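Local atomic coordinates of putative cell surface protein (Streptococcus pyogenes, PDB entry 4OFQ), a protein that probably serves as a streptococcal cell-surface adhesin of the antigen I/II family, represented here by its calcium-binding C-terminal region. Residues T246-K252 / V314-K320; D241-H245 / Y283-T287; F64-Y70 / E126-A132; S119-P123 / T170-D174. All blocks are in the same frame, centred on the assembly; numbering follows the deposited sequence. Where two conformers were deposited one is given.

In the fold
The four contacts fall into two pairs at opposite ends of the elongated chain, the centres of contacts 1 and 3 lying about 59 Å apart. Contacts 3 and 4 are buried and share one mixed sheet: 64-70 lies between 127-132 and 164-174, and the loop 119-123 leads on to the calcium site at the end of contact 3. Contact 3 combines a backbone ladder with metal ligands, whereas contact 4 is almost wholly apolar. Contacts 1 and 2 lie in the C-terminal part of the chain, nearer the surface. Contact 1 pairs strands through backbone bonds and a salt bridge; contact 2 joins strand ends through side-chain to carbonyl bonds, and stacked Y250 and Y283 connect them.

Contact 1 of 4, residues T246-K252 / V314-K320; sequences THDLYQK and VVVKRIK
L249 and K317 form a hydrogen-bonded pair in an antiparallel ladder, L249 N giving its proton to K317 O at 2.8 Å and K317 N returning the bond to L249 O. The ladder goes on through I319 N to H247 O at one end and V315 N to K252 O at the other. At the latter end Q251 and K252 both face V315, a classic beta bulge: Q251 N meets V315 O at 2.7 Å, while the bond from K252 N to the same oxygen is weak. Folded back at chi2 (-66°), Q251 also sends NE2 to L249 O, reaching it from the face opposite K317 N.

The ionic element is D248 with R318. Bends at chi2 and chi3 turn the guanidinium side-on, and R318 NE (2.9 Å) and R318 NH2 (2.8 Å) both grip D248 OD1, the latter on its syn lone pair, with the two planes only 28° apart. D248 OD2 bonds to the hydroxyl of Y219, and R318 NH1 to T344 and T346.

A CH-pi contact lays K320 CD over one face of the H247 imidazole, 4.0 Å from its centroid. The apolar part is V314 CG1 at the edge of Y250, near CD1.

With both carboxylate oxygens of D248 bonded, this buried charge is probably balanced by R318 and its rotation fixed, tying edge strand 248-257 to strand 310-318 and to neighbouring strand 216-222.

Contact 2 of 4, residues D241-H245 / Y283-T287; sequences DQLQH and YNKET
Q242 NE2 donates to T287 O at 2.8 Å, a nearly straight bond (164°) that lies in the carbonyl plane and close to the plane of the amide. The same nitrogen also gives a proton to L243 O, 2.9 Å from NE2, so two carbonyls, one from each segment, hold the amide in place. With CG anti to the backbone N (chi1 172°) and a bend at chi2, the glutamine chain curls back over its own strand end to make both bonds.

Strands 237-242 and 279-284 are both neighbours of 289-294 in the C-terminal antiparallel sheet, and the contact ties together the turns into which they run. On the 283-287 side the turn is an Asx motif, in which N284 OD1 accepts from T287 N.

H245 lies against this turn. Its NE2 donates to E286 O at 3.0 Å, approaching from above the carbonyl plane with an N-H...O angle of 140°, while T287 C sits over one face of the imidazole, 3.4 Å above the ring plane. K285 O lies at the ring edge, near CD2. Deeper in, L243 CD1 packs against Y283 CE1 at 3.8 Å, and Y283 OH lies 3.7 Å from H245 CB.

Contact 3 of 4, residues F64-Y70 / E126-A132; sequences FIYVDDY and EFYMWVA. With CA (calcium ion), chain C.
Y70 reaches E126 with the CE2-CZ-OH side of its ring, while CE1 meets Y128 and F127. Its CB is set so that CG falls between the backbone N and the carbonyl carbon (chi1 58°), which swings the ring over toward the opposite strand. There Y70 CE1 packs on Y128 CD1 at 3.8 Å and lies near F127 CA, while CE2 and CZ pass E126 OE1 and CB. At the tip, Y70 OH donates to E126 OE1 at 2.6 Å, on the anti side of a carboxylate turned 73° from the ring; H101 NE2 is a second partner of this hydroxyl.

Behind this end the strands pair antiparallel. Y66 and W130 exchange backbone bonds, as do D68 and Y128, and A132 N closes the ladder on F64 O. Two waters extend it, one between F64 N and A132 O, the other donating to F64 O and W130 O. On one face V67 CG1 meets F127 CD2 at 3.8 Å; on the other, D68 CB lies at the edge of the W130 indole.

Where strand 64-70 ends and strand 127-132 begins, a calcium ion is bound by D69 OD1, Y70 O, E126 O and a water, with V124 O from the adjoining loop. One carboxylate oxygen, three carbonyls and a water make a calcium site that fastens strand 64-70 to the segment leading into strand 127-132, at the end of a mixed beta sheet.

Contact 4 of 4, residues S119-P123 / T170-D174; sequences SGISP and TYQID
I121 lies against Y171, its CG1 3.6 Å from CD1 of the ring and its CG2 over one face, 4.2 Å from the ring centroid. This is a CH-pi contact in which the two side chains run past one another in opposite senses. It packs the loop after helix 110-119, on its way to strand 127-132, against strand 164-174 of the mixed sheet.

The tight part continues through I173. With chi1 at -51°, its CG1 branch carries CD1 to within 3.7 Å of S119 OG, while I173 CG2 lies 3.8 Å from S119 CB. I116 adds to the packing on I173, and Y180 meets Y171 edge-to-face.

Toward solvent the contact thins at S122, which is exposed and turns its side chain away from the strand; S122 O lies 3.5 Å from Y171 OH. P123 turns back into the buried interior, where its CB touches Y171 CE2 at 4.1 Å and its side chain is about 6 Å from the calcium ion.

The loop itself is braced at its start. G120 leaves the helix with positive phi (97°), and around it S119 makes an ST turn: S119 OG bonds to I116 O and also accepts from I121 N at 3.0 Å, with an N-H...O angle of 155°.

Contact 1 of 4, residues T246-K252 / V314-K320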
# COMPACT_ATOMS: atom_id res chain seq x y z
N THR A 246 -15.40 -14.66 -30.80
CA THR A 246 -16.42 -15.28 -31.65
C THR A 246 -17.26 -14.22 -32.36
O THR A 246 -17.81 -14.47 -33.44
CB THR A 246 -17.37 -16.16 -30.83
OG1 THR A 246 -17.83 -15.42 -29.69
CG2 THR A 246 -16.67 -17.42 -30.34
N HIS A 247 -17.36 -13.03 -31.75
CA HIS A 247 -18.24 -11.98 -32.27
C HIS A 247 -17.52 -10.66 -32.59
O HIS A 247 -17.99 -9.87 -33.41
CB HIS A 247 -19.35 -11.68 -31.25
CG HIS A 247 -20.34 -12.80 -31.08
ND1 HIS A 247 -20.03 -13.97 -30.43
CD2 HIS A 247 -21.63 -12.92 -31.48
CE1 HIS A 247 -21.08 -14.77 -30.44
NE2 HIS A 247 -22.07 -14.15 -31.06
N ASP A 248 -16.40 -10.43 -31.92
CA ASP A 248 -15.65 -9.18 -32.09
C ASP A 248 -14.31 -9.52 -32.73
O ASP A 248 -13.53 -10.30 -32.19
CB ASP A 248 -15.36 -8.52 -30.74
CG ASP A 248 -16.53 -7.69 -30.21
OD1 ASP A 248 -17.49 -7.42 -30.96
OD2 ASP A 248 -16.47 -7.32 -29.01
N LEU A 249 -14.04 -8.93 -33.88
CA LEU A 249 -12.77 -9.18 -34.54
C LEU A 249 -11.86 -7.96 -34.38
O LEU A 249 -12.12 -6.90 -34.97
CB LEU A 249 -13.01 -9.51 -36.02
CG LEU A 249 -11.79 -9.68 -36.93
CD1 LEU A 249 -11.02 -10.95 -36.61
CD2 LEU A 249 -12.23 -9.66 -38.38
N TYR A 250 -10.82 -8.11 -33.57
CA TYR A 250 -9.83 -7.05 -33.33
C TYR A 250 -9.30 -6.43 -34.62
O TYR A 250 -8.91 -7.14 -35.56
CB TYR A 250 -8.66 -7.60 -32.50
CG TYR A 250 -7.56 -6.60 -32.21
CD1 TYR A 250 -7.65 -5.72 -31.14
CD2 TYR A 250 -6.42 -6.55 -33.00
CE1 TYR A 250 -6.63 -4.81 -30.87
CE2 TYR A 250 -5.40 -5.64 -32.74
CZ TYR A 250 -5.51 -4.78 -31.68
OH TYR A 250 -4.49 -3.89 -31.43
N GLN A 251 -9.29 -5.10 -34.67
CA GLN A 251 -8.75 -4.37 -35.81
C GLN A 251 -7.46 -3.64 -35.44
O GLN A 251 -6.43 -3.84 -36.08
CB GLN A 251 -9.77 -3.37 -36.35
CG GLN A 251 -11.09 -3.99 -36.79
CD GLN A 251 -10.91 -4.89 -37.99
OE1 GLN A 251 -10.41 -4.45 -39.03
NE2 GLN A 251 -11.29 -6.16 -37.85
N LYS A 252 -7.53 -2.80 -34.42
CA LYS A 252 -6.37 -1.98 -34.04
C LYS A 252 -6.58 -1.36 -32.67
O LYS A 252 -7.69 -1.36 -32.14
CB LYS A 252 -6.16 -0.88 -35.08
CG LYS A 252 -7.12 0.30 -34.92
CD LYS A 252 -6.73 1.45 -35.83
CE LYS A 252 -7.06 2.79 -35.21
NZ LYS A 252 -6.34 3.05 -33.94
N VAL A 314 -9.80 0.28 -28.26
CA VAL A 314 -9.67 -0.96 -29.01
C VAL A 314 -10.79 -1.05 -30.03
O VAL A 314 -11.97 -1.03 -29.67
CB VAL A 314 -9.72 -2.18 -28.06
CG1 VAL A 314 -9.70 -3.48 -28.85
CG2 VAL A 314 -8.54 -2.13 -27.09
N VAL A 315 -10.41 -1.13 -31.30
CA VAL A 315 -11.36 -1.11 -32.41
C VAL A 315 -11.59 -2.54 -32.90
O VAL A 315 -10.63 -3.24 -33.18
CB VAL A 315 -10.85 -0.24 -33.56
CG1 VAL A 315 -11.80 -0.32 -34.73
CG2 VAL A 315 -10.69 1.21 -33.11
N VAL A 316 -12.86 -2.96 -32.96
CA VAL A 316 -13.20 -4.30 -33.43
C VAL A 316 -14.28 -4.23 -34.51
O VAL A 316 -14.99 -3.23 -34.63
CB VAL A 316 -13.70 -5.22 -32.27
CG1 VAL A 316 -12.70 -5.22 -31.11
CG2 VAL A 316 -15.08 -4.78 -31.78
N LYS A 317 -14.38 -5.29 -35.30
CA LYS A 317 -15.45 -5.44 -36.28
C LYS A 317 -16.43 -6.51 -35.76
O LYS A 317 -16.01 -7.57 -35.27
CB LYS A 317 -14.88 -5.84 -37.64
CG LYS A 317 -15.90 -6.25 -38.67
CD LYS A 317 -15.19 -6.71 -39.94
CE LYS A 317 -16.16 -7.08 -41.05
NZ LYS A 317 -15.43 -7.51 -42.28
N ARG A 318 -17.72 -6.22 -35.85
CA ARG A 318 -18.73 -7.14 -35.34
C ARG A 318 -19.03 -8.15 -36.43
O ARG A 318 -19.55 -7.80 -37.50
CB ARG A 318 -19.99 -6.39 -34.91
CG ARG A 318 -21.17 -7.29 -34.51
CD ARG A 318 -20.87 -8.14 -33.27
NE ARG A 318 -20.11 -7.44 -32.24
CZ ARG A 318 -20.64 -6.64 -31.31
NH1 ARG A 318 -21.95 -6.42 -31.26
NH2 ARG A 318 -19.84 -6.07 -30.41
N ILE A 319 -18.70 -9.41 -36.17
CA ILE A 319 -18.71 -10.41 -37.23
C ILE A 319 -19.80 -11.47 -37.11
O ILE A 319 -19.97 -12.27 -38.02
CB ILE A 319 -17.33 -11.12 -37.36
CG1 ILE A 319 -16.90 -11.72 -36.02
CG2 ILE A 319 -16.28 -10.15 -37.87
CD1 ILE A 319 -15.90 -12.85 -36.15
N LYS A 320 -20.54 -11.48 -36.01
CA LYS A 320 -21.55 -12.52 -35.78
C LYS A 320 -22.72 -12.00 -34.95
O LYS A 320 -22.55 -11.13 -34.12
CB LYS A 320 -20.88 -13.71 -35.08
CG LYS A 320 -21.75 -14.95 -34.91
CD LYS A 320 -20.97 -16.05 -34.19
CE LYS A 320 -21.89 -17.14 -33.66
NZ LYS A 320 -22.65 -17.82 -34.74

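Contact 2 of 4, residues D241-H245 / Y283-T287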
# COMPACT_ATOMS: atom_id res chain seq x y z
N ASP A 241 -7.50 -7.67 -21.76
CA ASP A 241 -8.89 -7.74 -22.21
C ASP A 241 -9.11 -9.03 -22.98
O ASP A 241 -8.50 -9.25 -24.02
CB ASP A 241 -9.22 -6.50 -23.07
CG ASP A 241 -10.69 -6.33 -23.32
OD1 ASP A 241 -11.40 -7.36 -23.46
OD2 ASP A 241 -11.16 -5.18 -23.35
N GLN A 242 -9.97 -9.91 -22.45
CA GLN A 242 -10.35 -11.12 -23.16
C GLN A 242 -11.55 -10.78 -24.02
O GLN A 242 -12.68 -10.74 -23.53
CB GLN A 242 -10.72 -12.25 -22.18
CG GLN A 242 -11.31 -13.49 -22.87
CD GLN A 242 -10.38 -14.13 -23.90
OE1 GLN A 242 -9.27 -14.55 -23.57
NE2 GLN A 242 -10.84 -14.21 -25.16
N LEU A 243 -11.30 -10.51 -25.30
CA LEU A 243 -12.38 -10.13 -26.20
C LEU A 243 -13.23 -11.35 -26.53
O LEU A 243 -12.73 -12.47 -26.55
CB LEU A 243 -11.80 -9.54 -27.48
CG LEU A 243 -11.04 -8.22 -27.30
CD1 LEU A 243 -10.20 -7.91 -28.53
CD2 LEU A 243 -12.02 -7.09 -26.99
N GLN A 244 -14.52 -11.13 -26.75
CA GLN A 244 -15.39 -12.21 -27.20
C GLN A 244 -15.13 -12.39 -28.68
O GLN A 244 -15.90 -11.93 -29.52
CB GLN A 244 -16.85 -11.83 -26.96
CG GLN A 244 -17.81 -12.98 -27.07
CD GLN A 244 -19.22 -12.60 -26.65
OE1 GLN A 244 -19.44 -12.04 -25.58
NE2 GLN A 244 -20.19 -12.90 -27.50
N HIS A 245 -14.01 -13.03 -29.01
CA HIS A 245 -13.55 -13.10 -30.40
C HIS A 245 -14.41 -13.96 -31.34
O HIS A 245 -14.19 -13.97 -32.55
CB HIS A 245 -12.07 -13.49 -30.49
CG HIS A 245 -11.77 -14.89 -30.04
ND1 HIS A 245 -12.42 -15.48 -28.98
CD2 HIS A 245 -10.91 -15.81 -30.53
CE1 HIS A 245 -11.96 -16.71 -28.83
NE2 HIS A 245 -11.04 -16.94 -29.75
N TYR A 283 -1.87 -9.18 -29.38
CA TYR A 283 -3.18 -9.79 -29.55
C TYR A 283 -3.06 -11.19 -30.07
O TYR A 283 -2.38 -11.45 -31.08
CB TYR A 283 -4.09 -8.96 -30.47
CG TYR A 283 -5.42 -9.65 -30.69
CD1 TYR A 283 -6.37 -9.70 -29.67
CD2 TYR A 283 -5.72 -10.25 -31.90
CE1 TYR A 283 -7.59 -10.34 -29.86
CE2 TYR A 283 -6.93 -10.89 -32.10
CZ TYR A 283 -7.86 -10.93 -31.08
OH TYR A 283 -9.06 -11.57 -31.28
N ASN A 284 -3.72 -12.11 -29.39
CA ASN A 284 -3.71 -13.51 -29.78
C ASN A 284 -4.97 -13.85 -30.56
O ASN A 284 -6.04 -13.99 -29.97
CB ASN A 284 -3.60 -14.40 -28.53
CG ASN A 284 -3.40 -15.87 -28.87
OD1 ASN A 284 -3.93 -16.38 -29.86
ND2 ASN A 284 -2.65 -16.57 -28.03
N LYS A 285 -4.84 -14.01 -31.87
CA LYS A 285 -5.99 -14.20 -32.75
C LYS A 285 -6.77 -15.46 -32.44
O LYS A 285 -7.99 -15.50 -32.58
CB LYS A 285 -5.53 -14.24 -34.21
CG LYS A 285 -4.60 -13.09 -34.58
CD LYS A 285 -4.21 -13.16 -36.05
CE LYS A 285 -5.44 -13.15 -36.94
NZ LYS A 285 -5.08 -12.98 -38.39
N GLU A 286 -6.06 -16.49 -31.99
CA GLU A 286 -6.67 -17.78 -31.71
C GLU A 286 -7.49 -17.77 -30.41
O GLU A 286 -8.51 -18.45 -30.31
CB GLU A 286 -5.59 -18.87 -31.66
CG GLU A 286 -6.12 -20.28 -31.50
CD GLU A 286 -5.01 -21.31 -31.34
OE1 GLU A 286 -3.82 -20.95 -31.48
OE2 GLU A 286 -5.33 -22.49 -31.07
N THR A 287 -7.06 -16.99 -29.42
CA THR A 287 -7.72 -17.02 -28.12
C THR A 287 -8.53 -15.77 -27.80
O THR A 287 -9.32 -15.77 -26.86
CB THR A 287 -6.72 -17.22 -27.00
OG1 THR A 287 -5.90 -16.05 -26.91
CG2 THR A 287 -5.86 -18.47 -27.25

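Contact 3 of 4, residues F64-Y70 / E126-A132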
# COMPACT_ATOMS: atom_id res chain seq x y z
N PHE A 64 10.01 -2.97 30.91
CA PHE A 64 10.08 -2.12 29.74
C PHE A 64 9.26 -2.76 28.64
O PHE A 64 9.54 -3.87 28.21
CB PHE A 64 11.54 -1.92 29.34
CG PHE A 64 12.39 -1.47 30.48
CD1 PHE A 64 12.41 -0.13 30.85
CD2 PHE A 64 13.09 -2.38 31.26
CE1 PHE A 64 13.16 0.30 31.94
CE2 PHE A 64 13.84 -1.96 32.33
CZ PHE A 64 13.87 -0.62 32.68
N ILE A 65 8.21 -2.05 28.24
CA ILE A 65 7.25 -2.56 27.28
C ILE A 65 7.22 -1.63 26.08
O ILE A 65 7.28 -0.41 26.26
CB ILE A 65 5.83 -2.62 27.90
CG1 ILE A 65 5.79 -3.66 29.03
CG2 ILE A 65 4.78 -2.92 26.80
CD1 ILE A 65 4.54 -3.61 29.86
N TYR A 66 7.19 -2.20 24.88
CA TYR A 66 7.00 -1.40 23.67
C TYR A 66 5.76 -1.93 22.96
O TYR A 66 5.58 -3.14 22.89
CB TYR A 66 8.22 -1.49 22.75
CG TYR A 66 8.30 -0.35 21.74
CD1 TYR A 66 8.57 0.94 22.17
CD2 TYR A 66 8.08 -0.57 20.38
CE1 TYR A 66 8.63 2.00 21.26
CE2 TYR A 66 8.14 0.49 19.46
CZ TYR A 66 8.42 1.78 19.91
OH TYR A 66 8.50 2.85 19.04
N VAL A 67 4.92 -1.04 22.45
CA VAL A 67 3.65 -1.45 21.85
C VAL A 67 3.57 -0.91 20.44
O VAL A 67 3.93 0.24 20.19
CB VAL A 67 2.43 -0.90 22.66
CG1 VAL A 67 1.12 -1.02 21.88
CG2 VAL A 67 2.28 -1.63 24.00
N ASP A 68 3.14 -1.75 19.50
CA ASP A 68 2.82 -1.23 18.19
C ASP A 68 1.34 -1.41 17.98
O ASP A 68 0.85 -2.53 17.88
CB ASP A 68 3.59 -1.94 17.08
CG ASP A 68 3.32 -1.31 15.72
OD1 ASP A 68 2.17 -1.40 15.25
OD2 ASP A 68 4.26 -0.72 15.14
N ASP A 69 0.64 -0.28 17.93
CA ASP A 69 -0.80 -0.25 17.75
C ASP A 69 -1.10 0.06 16.28
O ASP A 69 -1.10 1.23 15.86
CB ASP A 69 -1.40 0.82 18.68
CG ASP A 69 -2.91 0.91 18.59
OD1 ASP A 69 -3.51 0.30 17.69
OD2 ASP A 69 -3.51 1.62 19.43
N TYR A 70 -1.34 -0.98 15.51
CA TYR A 70 -1.69 -0.83 14.10
C TYR A 70 -3.20 -0.74 13.98
O TYR A 70 -3.91 -1.29 14.83
CB TYR A 70 -1.16 -2.01 13.28
CG TYR A 70 -1.69 -3.37 13.74
CD1 TYR A 70 -1.02 -4.10 14.71
CD2 TYR A 70 -2.85 -3.91 13.20
CE1 TYR A 70 -1.50 -5.34 15.14
CE2 TYR A 70 -3.34 -5.14 13.62
CZ TYR A 70 -2.65 -5.85 14.58
OH TYR A 70 -3.13 -7.09 14.98
N GLU A 126 -6.51 -4.51 18.32
CA GLU A 126 -5.35 -5.40 18.33
C GLU A 126 -4.05 -4.61 18.39
O GLU A 126 -3.96 -3.51 17.86
CB GLU A 126 -5.32 -6.29 17.08
CG GLU A 126 -6.61 -7.06 16.83
CD GLU A 126 -6.60 -7.82 15.52
OE1 GLU A 126 -5.63 -7.67 14.73
OE2 GLU A 126 -7.57 -8.56 15.28
N PHE A 127 -3.04 -5.19 19.03
CA PHE A 127 -1.72 -4.59 19.02
C PHE A 127 -0.67 -5.66 19.27
O PHE A 127 -1.00 -6.78 19.68
CB PHE A 127 -1.64 -3.45 20.06
CG PHE A 127 -1.91 -3.89 21.48
CD1 PHE A 127 -3.21 -3.96 21.95
CD2 PHE A 127 -0.86 -4.17 22.35
CE1 PHE A 127 -3.47 -4.34 23.29
CE2 PHE A 127 -1.11 -4.54 23.69
CZ PHE A 127 -2.41 -4.62 24.14
N TYR A 128 0.59 -5.34 18.97
CA TYR A 128 1.69 -6.16 19.42
C TYR A 128 2.36 -5.47 20.59
O TYR A 128 2.44 -4.24 20.62
CB TYR A 128 2.75 -6.32 18.35
CG TYR A 128 2.44 -7.36 17.32
CD1 TYR A 128 1.76 -7.03 16.15
CD2 TYR A 128 2.82 -8.69 17.52
CE1 TYR A 128 1.48 -8.00 15.19
CE2 TYR A 128 2.54 -9.66 16.58
CZ TYR A 128 1.87 -9.31 15.42
OH TYR A 128 1.58 -10.25 14.47
N MET A 129 2.83 -6.27 21.54
CA MET A 129 3.66 -5.72 22.60
C MET A 129 4.94 -6.53 22.73
O MET A 129 4.93 -7.74 22.49
CB MET A 129 2.89 -5.59 23.93
CG MET A 129 2.40 -6.88 24.56
SD MET A 129 1.24 -6.59 25.93
CE MET A 129 2.18 -5.47 26.98
N TRP A 130 6.04 -5.86 23.06
CA TRP A 130 7.31 -6.53 23.34
C TRP A 130 7.67 -6.24 24.80
O TRP A 130 7.67 -5.08 25.23
CB TRP A 130 8.41 -6.02 22.41
CG TRP A 130 8.30 -6.52 21.02
CD1 TRP A 130 8.91 -7.62 20.50
CD2 TRP A 130 7.50 -5.96 19.97
NE1 TRP A 130 8.56 -7.76 19.18
CE2 TRP A 130 7.70 -6.76 18.82
CE3 TRP A 130 6.66 -4.85 19.87
CZ2 TRP A 130 7.07 -6.50 17.60
CZ3 TRP A 130 6.03 -4.59 18.64
CH2 TRP A 130 6.25 -5.41 17.53
N VAL A 131 7.92 -7.30 25.58
CA VAL A 131 8.15 -7.15 27.02
C VAL A 131 9.54 -7.65 27.36
O VAL A 131 9.90 -8.77 27.00
CB VAL A 131 7.11 -7.96 27.84
CG1 VAL A 131 7.35 -7.80 29.36
CG2 VAL A 131 5.69 -7.55 27.45
N ALA A 132 10.34 -6.83 28.03
CA ALA A 132 11.66 -7.31 28.46
C ALA A 132 11.51 -8.51 29.40
O ALA A 132 10.87 -8.40 30.45
CB ALA A 132 12.43 -6.20 29.15
CA CA C . -4.90 -1.49 17.05
O HOH W 1 9.70 -5.89 31.19
O HOH W 2 10.40 -3.75 25.48
O HOH W 3 -6.89 -1.09 15.85

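Contact 4 of 4, residues S119-P123 / T170-D174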
# COMPACT_ATOMS: atom_id res chain seq x y z
N SER A 119 -0.45 3.00 33.07
CA SER A 119 0.60 3.74 32.36
C SER A 119 0.17 5.08 31.76
O SER A 119 1.00 5.95 31.51
CB SER A 119 1.18 2.87 31.25
OG SER A 119 0.23 2.73 30.21
N GLY A 120 -1.13 5.24 31.51
CA GLY A 120 -1.61 6.42 30.81
C GLY A 120 -1.80 6.12 29.33
O GLY A 120 -2.42 6.89 28.60
N ILE A 121 -1.27 4.97 28.91
CA ILE A 121 -1.29 4.52 27.52
C ILE A 121 -2.59 3.79 27.18
O ILE A 121 -3.14 3.06 28.00
CB ILE A 121 -0.05 3.62 27.24
CG1 ILE A 121 1.10 4.43 26.66
CG2 ILE A 121 -0.38 2.44 26.34
CD1 ILE A 121 0.92 5.94 26.76
N SER A 122 -3.08 3.98 25.95
CA SER A 122 -4.38 3.45 25.56
C SER A 122 -4.38 2.86 24.15
O SER A 122 -4.88 3.49 23.21
CB SER A 122 -5.43 4.56 25.65
OG SER A 122 -6.74 4.04 25.52
N PRO A 123 -3.83 1.64 23.99
CA PRO A 123 -3.87 1.01 22.66
C PRO A 123 -5.27 0.54 22.30
O PRO A 123 -5.96 -0.04 23.14
CB PRO A 123 -2.93 -0.18 22.80
CG PRO A 123 -2.98 -0.52 24.24
CD PRO A 123 -3.19 0.77 24.99
N THR A 170 3.15 3.77 17.94
CA THR A 170 3.78 3.05 19.03
C THR A 170 3.60 3.75 20.38
O THR A 170 3.27 4.93 20.46
CB THR A 170 5.27 2.81 18.75
OG1 THR A 170 5.96 4.06 18.71
CG2 THR A 170 5.44 2.10 17.40
N TYR A 171 3.79 2.97 21.44
CA TYR A 171 3.80 3.44 22.80
C TYR A 171 4.98 2.78 23.49
O TYR A 171 5.43 1.71 23.09
CB TYR A 171 2.53 3.01 23.53
CG TYR A 171 1.25 3.55 22.94
CD1 TYR A 171 0.89 4.88 23.11
CD2 TYR A 171 0.37 2.72 22.25
CE1 TYR A 171 -0.29 5.36 22.60
CE2 TYR A 171 -0.81 3.21 21.73
CZ TYR A 171 -1.13 4.53 21.91
OH TYR A 171 -2.31 5.04 21.40
N GLN A 172 5.44 3.41 24.56
CA GLN A 172 6.57 2.91 25.32
C GLN A 172 6.18 3.01 26.79
O GLN A 172 5.67 4.04 27.22
CB GLN A 172 7.74 3.83 25.02
CG GLN A 172 9.04 3.55 25.67
CD GLN A 172 10.11 4.47 25.12
OE1 GLN A 172 10.15 4.74 23.92
NE2 GLN A 172 10.98 4.95 26.00
N ILE A 173 6.38 1.93 27.55
CA ILE A 173 6.08 1.95 28.97
C ILE A 173 7.33 1.54 29.74
O ILE A 173 7.74 0.38 29.69
CB ILE A 173 4.91 1.00 29.36
CG1 ILE A 173 3.68 1.26 28.47
CG2 ILE A 173 4.56 1.15 30.85
CD1 ILE A 173 2.57 0.23 28.69
N ASP A 174 7.92 2.51 30.43
CA ASP A 174 9.16 2.32 31.16
C ASP A 174 8.89 2.52 32.64
O ASP A 174 8.32 3.54 33.04
CB ASP A 174 10.21 3.34 30.72
CG ASP A 174 10.35 3.43 29.21
OD1 ASP A 174 10.27 2.38 28.54
OD2 ASP A 174 10.56 4.56 28.70